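Local coordinates for ESX-1 secretion system protein EccA1 (Mycobacterium tuberculosis, PDB 4F3V) that probably hydrolyses ATP to help power export of virulence factors by the ESX-1 type VII secretion system; this chain is the N-terminal TPR-type domain of the ATPase, at residues M78-I87 against Y96-G107. Numbering follows the deposited sequence.
Sequences MSTLNARIAI and YPVTSPLAITMG. With SO4 (sulfate ion), chain D.
Ile85 and Tyr96 form the hydrogen-bonded pair of a two-stranded antiparallel hairpin, Ile85 N giving to Tyr96 O and Tyr96 N to Ile85 O, both at 2.9 Å; Arg84 and Pro97 make the adjacent non-hydrogen-bonded pair, and Val98 N continues the ladder with a nearly straight bond (176°) to Ala83 O. From the face carrying Ile85 and Tyr96 the hairpin meets the first turns of helix 101-115. Ile85 has CG1 between its backbone N and carbonyl carbon (chi1 40°), which carries CD1 in against the helix, 3.3 Å from Ala103 O and 3.6 Å from Gly107 N. Its CG1 also touches Val98 CG2, the two side chains crossing at about a right angle. Next to it, Ile87 CD1 touches both Tyr96 CB and the Met106 methyl CE, 3.9 Å from the latter. The Tyr96 ring has Pro97 CD over one face and Met106 SD over the other, both toward the rim, with Ala103 CB at its edge. On the Arg84-Pro97 face the arginine chain bends at chi3 (70°) and lays its guanidinium over the Tyr96-Pro97 peptide. Past the proline ring, NH1 binds O3 of a sulfate, probably from the crystallisation liquor, at 3.0 Å, while Arg84 NE is held by Thr95 OG1. Where the strands part, one water gives to Met78 O and Val98 O and accepts from Ala83 N; another joins Ser79 OG to Thr99 O. Together the two segments touch helix 40-48, through Met78 and Ala83, and helix 134-147, through Ile87, Tyr96 and Met106. The hairpin thus packs on helix 101-115 through the face of Ile85 and Tyr96, while its other face presents a cationic group able to hold an anion.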
loop_
_atom_site.group_PDB
_atom_site.type_symbol
_atom_site.label_atom_id
_atom_site.label_comp_id
_atom_site.label_asym_id
_atom_site.label_seq_id
_atom_site.Cartn_x
_atom_site.Cartn_y
_atom_site.Cartn_z
ATOM N N MET A 78 -5.816 -20.808 5.684
ATOM C CA MET A 78 -4.755 -19.799 5.545
ATOM C C MET A 78 -4.983 -18.593 6.461
ATOM O O MET A 78 -4.032 -17.930 6.836
ATOM C CB MET A 78 -4.567 -19.348 4.094
ATOM C CG MET A 78 -3.884 -20.399 3.224
ATOM S SD MET A 78 -2.196 -20.748 3.773
ATOM C CE MET A 78 -1.483 -19.189 3.296
ATOM N N SER A 79 -6.234 -18.336 6.831
ATOM C CA SER A 79 -6.540 -17.241 7.753
ATOM C C SER A 79 -5.915 -17.439 9.107
ATOM O O SER A 79 -5.640 -16.475 9.813
ATOM C CB SER A 79 -8.045 -17.090 7.918
ATOM O OG SER A 79 -8.602 -16.763 6.663
ATOM N N THR A 80 -5.691 -18.694 9.462
ATOM C CA THR A 80 -5.114 -19.052 10.762
ATOM C C THR A 80 -3.637 -18.623 10.851
ATOM O O THR A 80 -3.125 -18.393 11.937
ATOM C CB THR A 80 -5.303 -20.561 10.989
ATOM O OG1 THR A 80 -6.720 -20.825 11.082
ATOM C CG2 THR A 80 -4.601 -21.038 12.298
ATOM N N LEU A 81 -2.951 -18.493 9.719
ATOM C CA LEU A 81 -1.582 -17.953 9.740
ATOM C C LEU A 81 -1.522 -16.479 10.168
ATOM O O LEU A 81 -0.472 -16.004 10.621
ATOM C CB LEU A 81 -0.903 -18.110 8.388
ATOM C CG LEU A 81 -0.280 -19.470 8.128
ATOM C CD1 LEU A 81 -1.390 -20.522 8.130
ATOM C CD2 LEU A 81 0.510 -19.438 6.825
ATOM N N ASN A 82 -2.635 -15.757 9.987
ATOM C CA ASN A 82 -2.723 -14.318 10.279
ATOM C C ASN A 82 -1.651 -13.513 9.538
ATOM O O ASN A 82 -1.043 -12.608 10.102
ATOM C CB ASN A 82 -2.667 -14.020 11.782
ATOM C CG ASN A 82 -3.865 -14.573 12.537
ATOM O OD1 ASN A 82 -5.012 -14.356 12.145
ATOM N ND2 ASN A 82 -3.602 -15.289 13.638
ATOM N N ALA A 83 -1.405 -13.861 8.274
ATOM C CA ALA A 83 -0.491 -13.080 7.424
ATOM C C ALA A 83 -1.201 -11.777 7.012
ATOM O O ALA A 83 -2.433 -11.761 6.865
ATOM C CB ALA A 83 -0.066 -13.879 6.209
ATOM N N ARG A 84 -0.438 -10.693 6.909
ATOM C CA ARG A 84 -0.958 -9.387 6.487
ATOM C C ARG A 84 0.013 -8.810 5.476
ATOM O O ARG A 84 1.201 -9.092 5.554
ATOM C CB ARG A 84 -1.106 -8.444 7.681
ATOM C CG ARG A 84 -2.061 -8.953 8.762
ATOM C CD ARG A 84 -2.285 -7.897 9.853
ATOM N NE ARG A 84 -3.077 -6.761 9.354
ATOM C CZ ARG A 84 -4.412 -6.681 9.325
ATOM N NH1 ARG A 84 -5.190 -7.663 9.761
ATOM N NH2 ARG A 84 -4.979 -5.613 8.811
ATOM N N ILE A 85 -0.482 -8.018 4.529
ATOM C CA ILE A 85 0.369 -7.341 3.540
ATOM C C ILE A 85 0.088 -5.815 3.526
ATOM O O ILE A 85 -0.990 -5.355 3.922
ATOM C CB ILE A 85 0.245 -7.912 2.113
ATOM C CG1 ILE A 85 -1.194 -8.267 1.730
ATOM C CG2 ILE A 85 1.139 -9.141 1.924
ATOM C CD1 ILE A 85 -2.048 -7.122 1.251
ATOM N N ALA A 86 1.062 -5.042 3.078
ATOM C CA ALA A 86 0.987 -3.579 3.020
ATOM C C ALA A 86 0.188 -3.085 1.811
ATOM O O ALA A 86 0.394 -3.573 0.703
ATOM C CB ALA A 86 2.419 -3.005 2.997
ATOM N N ILE A 87 -0.783 -2.195 2.026
ATOM C CA ILE A 87 -1.621 -1.661 0.935
ATOM C C ILE A 87 -1.786 -0.122 0.965
ATOM O O ILE A 87 -2.526 0.442 0.163
ATOM C CB ILE A 87 -3.035 -2.302 0.864
ATOM C CG1 ILE A 87 -3.867 -2.014 2.123
ATOM C CG2 ILE A 87 -2.994 -3.811 0.619
ATOM C CD1 ILE A 87 -5.376 -2.135 1.897
ATOM N N TYR A 96 -3.552 -5.341 5.249
ATOM C CA TYR A 96 -4.759 -6.077 4.895
ATOM C C TYR A 96 -4.476 -7.570 5.145
ATOM O O TYR A 96 -3.391 -8.039 4.811
ATOM C CB TYR A 96 -5.063 -5.823 3.409
ATOM C CG TYR A 96 -6.449 -6.207 3.032
ATOM C CD1 TYR A 96 -7.522 -5.344 3.285
ATOM C CD2 TYR A 96 -6.710 -7.442 2.438
ATOM C CE1 TYR A 96 -8.815 -5.719 2.978
ATOM C CE2 TYR A 96 -7.994 -7.816 2.125
ATOM C CZ TYR A 96 -9.046 -6.951 2.393
ATOM O OH TYR A 96 -10.319 -7.329 2.054
ATOM N N PRO A 97 -5.414 -8.299 5.762
ATOM C CA PRO A 97 -5.172 -9.727 6.035
ATOM C C PRO A 97 -5.234 -10.621 4.789
ATOM O O PRO A 97 -6.091 -10.436 3.930
ATOM C CB PRO A 97 -6.293 -10.082 7.023
ATOM C CG PRO A 97 -7.418 -9.191 6.609
ATOM C CD PRO A 97 -6.731 -7.872 6.261
ATOM N N VAL A 98 -4.313 -11.570 4.690
ATOM C CA VAL A 98 -4.251 -12.456 3.538
ATOM C C VAL A 98 -5.171 -13.619 3.875
ATOM O O VAL A 98 -4.762 -14.547 4.593
ATOM C CB VAL A 98 -2.818 -12.931 3.256
ATOM C CG1 VAL A 98 -2.742 -13.749 1.966
ATOM C CG2 VAL A 98 -1.871 -11.755 3.161
ATOM N N THR A 99 -6.429 -13.529 3.439
ATOM C CA THR A 99 -7.387 -14.619 3.614
ATOM C C THR A 99 -7.954 -15.176 2.308
ATOM O O THR A 99 -8.744 -16.120 2.308
ATOM C CB THR A 99 -8.540 -14.148 4.502
ATOM O OG1 THR A 99 -9.295 -13.180 3.795
ATOM C CG2 THR A 99 -8.007 -13.509 5.831
ATOM N N SER A 100 -7.506 -14.629 1.192
ATOM C CA SER A 100 -7.957 -15.048 -0.132
ATOM C C SER A 100 -6.975 -14.480 -1.157
ATOM O O SER A 100 -6.153 -13.630 -0.824
ATOM C CB SER A 100 -9.336 -14.471 -0.392
ATOM O OG SER A 100 -9.248 -13.071 -0.530
ATOM N N PRO A 101 -7.062 -14.919 -2.415
ATOM C CA PRO A 101 -6.161 -14.377 -3.450
ATOM C C PRO A 101 -6.291 -12.872 -3.678
ATOM O O PRO A 101 -5.316 -12.223 -4.114
ATOM C CB PRO A 101 -6.560 -15.171 -4.693
ATOM C CG PRO A 101 -7.022 -16.476 -4.143
ATOM C CD PRO A 101 -7.822 -16.064 -2.920
ATOM N N LEU A 102 -7.441 -12.289 -3.350
ATOM C CA LEU A 102 -7.595 -10.835 -3.440
ATOM C C LEU A 102 -6.477 -10.113 -2.685
ATOM O O LEU A 102 -5.861 -9.184 -3.214
ATOM C CB LEU A 102 -8.944 -10.398 -2.874
ATOM C CG LEU A 102 -9.236 -8.884 -2.956
ATOM C CD1 LEU A 102 -9.144 -8.391 -4.398
ATOM C CD2 LEU A 102 -10.632 -8.615 -2.414
ATOM N N ALA A 103 -6.218 -10.530 -1.444
ATOM C CA ALA A 103 -5.155 -9.912 -0.631
ATOM C C ALA A 103 -3.790 -9.967 -1.320
ATOM O O ALA A 103 -3.010 -9.004 -1.274
ATOM C CB ALA A 103 -5.063 -10.564 0.741
ATOM N N ILE A 104 -3.504 -11.101 -1.959
ATOM C CA ILE A 104 -2.221 -11.274 -2.618
ATOM C C ILE A 104 -2.120 -10.290 -3.779
ATOM O O ILE A 104 -1.058 -9.664 -3.979
ATOM C CB ILE A 104 -2.016 -12.691 -3.171
ATOM C CG1 ILE A 104 -2.211 -13.760 -2.072
ATOM C CG2 ILE A 104 -0.634 -12.803 -3.814
ATOM C CD1 ILE A 104 -2.178 -15.165 -2.635
ATOM N N THR A 105 -3.223 -10.147 -4.525
ATOM C CA THR A 105 -3.308 -9.209 -5.652
ATOM C C THR A 105 -2.999 -7.789 -5.201
ATOM O O THR A 105 -2.191 -7.074 -5.826
ATOM C CB THR A 105 -4.728 -9.191 -6.266
ATOM O OG1 THR A 105 -5.136 -10.498 -6.669
ATOM C CG2 THR A 105 -4.828 -8.231 -7.469
ATOM N N MET A 106 -3.631 -7.399 -4.105
ATOM C CA MET A 106 -3.470 -6.050 -3.576
ATOM C C MET A 106 -2.043 -5.806 -3.081
ATOM O O MET A 106 -1.424 -4.792 -3.412
ATOM C CB MET A 106 -4.458 -5.796 -2.447
ATOM C CG MET A 106 -5.905 -5.792 -2.895
ATOM S SD MET A 106 -7.017 -5.862 -1.474
ATOM C CE MET A 106 -7.023 -4.137 -1.040
ATOM N N GLY A 107 -1.517 -6.743 -2.305
ATOM C CA GLY A 107 -0.146 -6.665 -1.859
ATOM C C GLY A 107 0.851 -6.606 -3.003
ATOM O O GLY A 107 1.819 -5.835 -2.962
HETATM S S SO4 D . -8.544 -6.262 9.795
HETATM O O1 SO4 D . -8.588 -5.490 11.061
HETATM O O2 SO4 D . -7.517 -5.656 8.920
HETATM O O3 SO4 D . -8.172 -7.672 10.055
HETATM O O4 SO4 D . -9.865 -6.208 9.142
HETATM O O HOH W 1 -3.233 -15.362 6.717
HETATM O O HOH W 2 -8.339 -18.113 4.235
HETATM O O HOH W 3 2.463 -4.816 -0.427
#